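Local coordinates for outer membrane porin protein 32 (Delftia acidovorans, PDB 2FGQ), which forms trimeric, anion-selective channels across the bacterial outer membrane and binds malate within the pore, at residues Gly40-Glu45 with Gly54-Gly59. Numbering follows the deposited sequence.
Sequences GLRGTE and GFWLEG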
ATOM      1  N   GLY A  40       7.774   8.234   4.664  1.00  9.39           N
ATOM      2  CA  GLY A  40       7.813   7.678   5.998  1.00 10.58           C
ATOM      3  C   GLY A  40       7.204   8.549   7.056  1.00 11.26           C
ATOM      4  O   GLY A  40       6.937   9.743   6.877  1.00 11.10           O
ATOM      5  N   LEU A  41       7.003   7.904   8.205  1.00 10.21           N
ATOM      6  CA  LEU A  41       6.536   8.546   9.405  1.00 12.14           C
ATOM      7  C   LEU A  41       7.440   8.083  10.520  1.00 11.69           C
ATOM      8  O   LEU A  41       7.718   6.905  10.609  1.00 12.15           O
ATOM      9  CB  LEU A  41       5.117   8.094   9.709  1.00 13.84           C
ATOM     10  CG  LEU A  41       4.018   8.476   8.725  1.00 20.58           C
ATOM     11  CD1 LEU A  41       4.251   8.119   7.284  1.00 29.99           C
ATOM     12  CD2 LEU A  41       2.707   7.863   9.164  1.00 23.21           C
ATOM     13  N   ARG A  42       7.840   8.991  11.386  1.00 11.54           N
ATOM     14  CA  ARG A  42       8.643   8.626  12.545  1.00 11.87           C
ATOM     15  C   ARG A  42       8.279   9.457  13.724  1.00 11.35           C
ATOM     16  O   ARG A  42       7.753  10.558  13.613  1.00 14.08           O
ATOM     17  CB  ARG A  42      10.122   8.761  12.233  1.00 13.15           C
ATOM     18  CG  ARG A  42      10.539  10.143  11.857  1.00 15.35           C
ATOM     19  CD  ARG A  42      12.053  10.223  11.399  1.00 20.60           C
ATOM     20  NE  ARG A  42      12.363  11.585  10.952  1.00 25.77           N
ATOM     21  CZ  ARG A  42      12.958  11.948   9.810  1.00 33.54           C
ATOM     22  NH1 ARG A  42      13.438  11.082   8.909  1.00 34.72           N
ATOM     23  NH2 ARG A  42      13.126  13.242   9.591  1.00 36.49           N
ATOM     24  N   GLY A  43       8.499   8.916  14.905  1.00 11.67           N
ATOM     25  CA  GLY A  43       8.211   9.688  16.081  1.00 12.55           C
ATOM     26  C   GLY A  43       9.062   9.267  17.239  1.00 12.54           C
ATOM     27  O   GLY A  43       9.604   8.179  17.253  1.00 14.48           O
ATOM     28  N   THR A  44       9.143  10.161  18.209  1.00 14.84           N
ATOM     29  CA  THR A  44       9.890   9.914  19.413  1.00 16.72           C
ATOM     30  C   THR A  44       9.038  10.418  20.574  1.00 15.40           C
ATOM     31  O   THR A  44       8.387  11.458  20.470  1.00 18.64           O
ATOM     32  CB  THR A  44      11.272  10.666  19.391  1.00 19.10           C
ATOM     33  OG1 THR A  44      12.111  10.115  18.367  1.00 24.92           O
ATOM     34  CG2 THR A  44      12.041  10.387  20.574  1.00 20.90           C
ATOM     35  N   GLU A  45       9.032   9.687  21.672  1.00 14.41           N
ATOM     36  CA  GLU A  45       8.322  10.077  22.871  1.00 14.37           C
ATOM     37  C   GLU A  45       9.298  10.035  24.051  1.00 14.43           C
ATOM     38  O   GLU A  45       9.925   9.031  24.289  1.00 14.86           O
ATOM     39  CB  GLU A  45       7.207   9.074  23.163  1.00 14.11           C
ATOM     40  CG  GLU A  45       6.406   9.405  24.415  1.00 15.03           C
ATOM     41  CD  GLU A  45       5.447   8.298  24.857  1.00 16.11           C
ATOM     42  OE1 GLU A  45       5.406   7.236  24.204  1.00 18.39           O
ATOM     43  OE2 GLU A  45       4.749   8.484  25.890  1.00 18.43           O
ATOM     44  N   GLY A  54      10.467   5.157  20.364  1.00 11.45           N
ATOM     45  CA  GLY A  54      10.386   5.647  18.988  1.00 12.33           C
ATOM     46  C   GLY A  54       9.698   4.653  18.102  1.00 10.01           C
ATOM     47  O   GLY A  54       9.591   3.486  18.406  1.00 11.38           O
ATOM     48  N   PHE A  55       9.256   5.142  16.942  1.00  9.99           N
ATOM     49  CA  PHE A  55       8.854   4.264  15.873  1.00 10.04           C
ATOM     50  C   PHE A  55       9.258   4.904  14.548  1.00  9.91           C
ATOM     51  O   PHE A  55       9.489   6.102  14.490  1.00 11.20           O
ATOM     52  CB  PHE A  55       7.342   3.989  15.920  1.00 10.62           C
ATOM     53  CG  PHE A  55       6.523   5.090  15.367  1.00 12.60           C
ATOM     54  CD1 PHE A  55       6.138   5.088  14.031  1.00 14.08           C
ATOM     55  CD2 PHE A  55       6.236   6.212  16.133  1.00 13.76           C
ATOM     56  CE1 PHE A  55       5.452   6.149  13.490  1.00 14.92           C
ATOM     57  CE2 PHE A  55       5.504   7.291  15.569  1.00 15.38           C
ATOM     58  CZ  PHE A  55       5.133   7.234  14.246  1.00 14.60           C
ATOM     59  N   TRP A  56       9.333   4.087  13.507  1.00  8.93           N
ATOM     60  CA  TRP A  56       9.740   4.566  12.196  1.00  8.70           C
ATOM     61  C   TRP A  56       9.173   3.633  11.149  1.00  8.87           C
ATOM     62  O   TRP A  56       9.426   2.416  11.181  1.00 11.10           O
ATOM     63  CB  TRP A  56      11.269   4.547  12.191  1.00  9.54           C
ATOM     64  CG  TRP A  56      11.913   5.206  11.025  1.00 11.82           C
ATOM     65  CD1 TRP A  56      11.685   4.976   9.694  1.00 11.55           C
ATOM     66  CD2 TRP A  56      12.937   6.187  11.090  1.00 10.95           C
ATOM     67  NE1 TRP A  56      12.537   5.744   8.941  1.00 12.16           N
ATOM     68  CE2 TRP A  56      13.302   6.507   9.761  1.00 12.38           C
ATOM     69  CE3 TRP A  56      13.590   6.836  12.137  1.00 13.42           C
ATOM     70  CZ2 TRP A  56      14.275   7.472   9.441  1.00 13.21           C
ATOM     71  CZ3 TRP A  56      14.573   7.785  11.823  1.00 13.69           C
ATOM     72  CH2 TRP A  56      14.915   8.085  10.491  1.00 14.04           C
ATOM     73  N   LEU A  57       8.363   4.178  10.247  1.00  8.85           N
ATOM     74  CA  LEU A  57       7.729   3.411   9.174  1.00  9.81           C
ATOM     75  C   LEU A  57       8.145   4.095   7.877  1.00  9.41           C
ATOM     76  O   LEU A  57       7.888   5.281   7.700  1.00 12.56           O
ATOM     77  CB  LEU A  57       6.205   3.459   9.274  1.00  9.64           C
ATOM     78  CG  LEU A  57       5.635   2.805  10.519  1.00 10.59           C
ATOM     79  CD1 LEU A  57       4.162   3.134  10.630  1.00 14.36           C
ATOM     80  CD2 LEU A  57       5.856   1.333  10.519  1.00 15.97           C
ATOM     81  N   GLU A  58       8.819   3.372   6.977  1.00  8.61           N
ATOM     82  CA  GLU A  58       9.296   3.973   5.742  1.00  8.78           C
ATOM     83  C   GLU A  58       9.242   2.976   4.602  1.00  8.10           C
ATOM     84  O   GLU A  58       9.645   1.829   4.717  1.00  9.02           O
ATOM     85  CB  GLU A  58      10.710   4.440   5.954  1.00  9.11           C
ATOM     86  CG  GLU A  58      11.376   5.123   4.787  1.00  9.38           C
ATOM     87  CD  GLU A  58      12.828   5.493   5.055  1.00 12.77           C
ATOM     88  OE1 GLU A  58      13.129   6.011   6.149  1.00 14.31           O
ATOM     89  OE2 GLU A  58      13.667   5.333   4.133  1.00 14.70           O
ATOM     90  N   GLY A  59       8.776   3.466   3.457  1.00  8.93           N
ATOM     91  CA  GLY A  59       8.714   2.691   2.234  1.00  9.16           C
ATOM     92  C   GLY A  59       9.252   3.429   1.039  1.00  8.74           C
ATOM     93  O   GLY A  59       9.274   4.653   1.015  1.00  9.73           O
TER
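Arg42 and Trp56 face each other as a non-hydrogen-bonded antiparallel pair, their side chains running side by side into the barrel. At the root, Arg42 CB lies 3.5 Å from Phe55 O and 4.0 Å from Trp56 CE3. With chi1 at 60°, CG sits between the backbone N and the carbonyl carbon, and the chain then extends straight to NE. That course carries Arg42 CD over the face of the Trp56 indole, 3.7 Å from the centroid of the six-membered ring, a CH-pi contact well suited to a long aliphatic stem. Farther out, Arg42 NH1 approaches Trp56 CH2 at 3.7 Å, the guanidinium turned 51° from the ring plane; the Arg42 guanidinium also makes a cation-pi contact with Phe7. The indole is steadied by Trp56 NE1, which donates to Glu58 OE1 at 2.9 Å on the anti side of the carboxylate, while Glu58 OE2 forms a salt bridge with Arg75, one of the malate-binding residues.

On the outward face, Gly43 leaves room for the Phe55 ring to lie over its backbone, where a beta carbon would run into the ring; Phe55 CE2 is 3.5 Å from Gly43 N. The ring also stacks on Phe332 of a second subunit, as befits a large apolar group at the trimer interface. Four backbone hydrogen bonds, in the pairs Leu41–Leu57 and Gly43–Phe55, join strands 26-48 and 51-60 as a beta hairpin in the wall of a 16-stranded porin barrel.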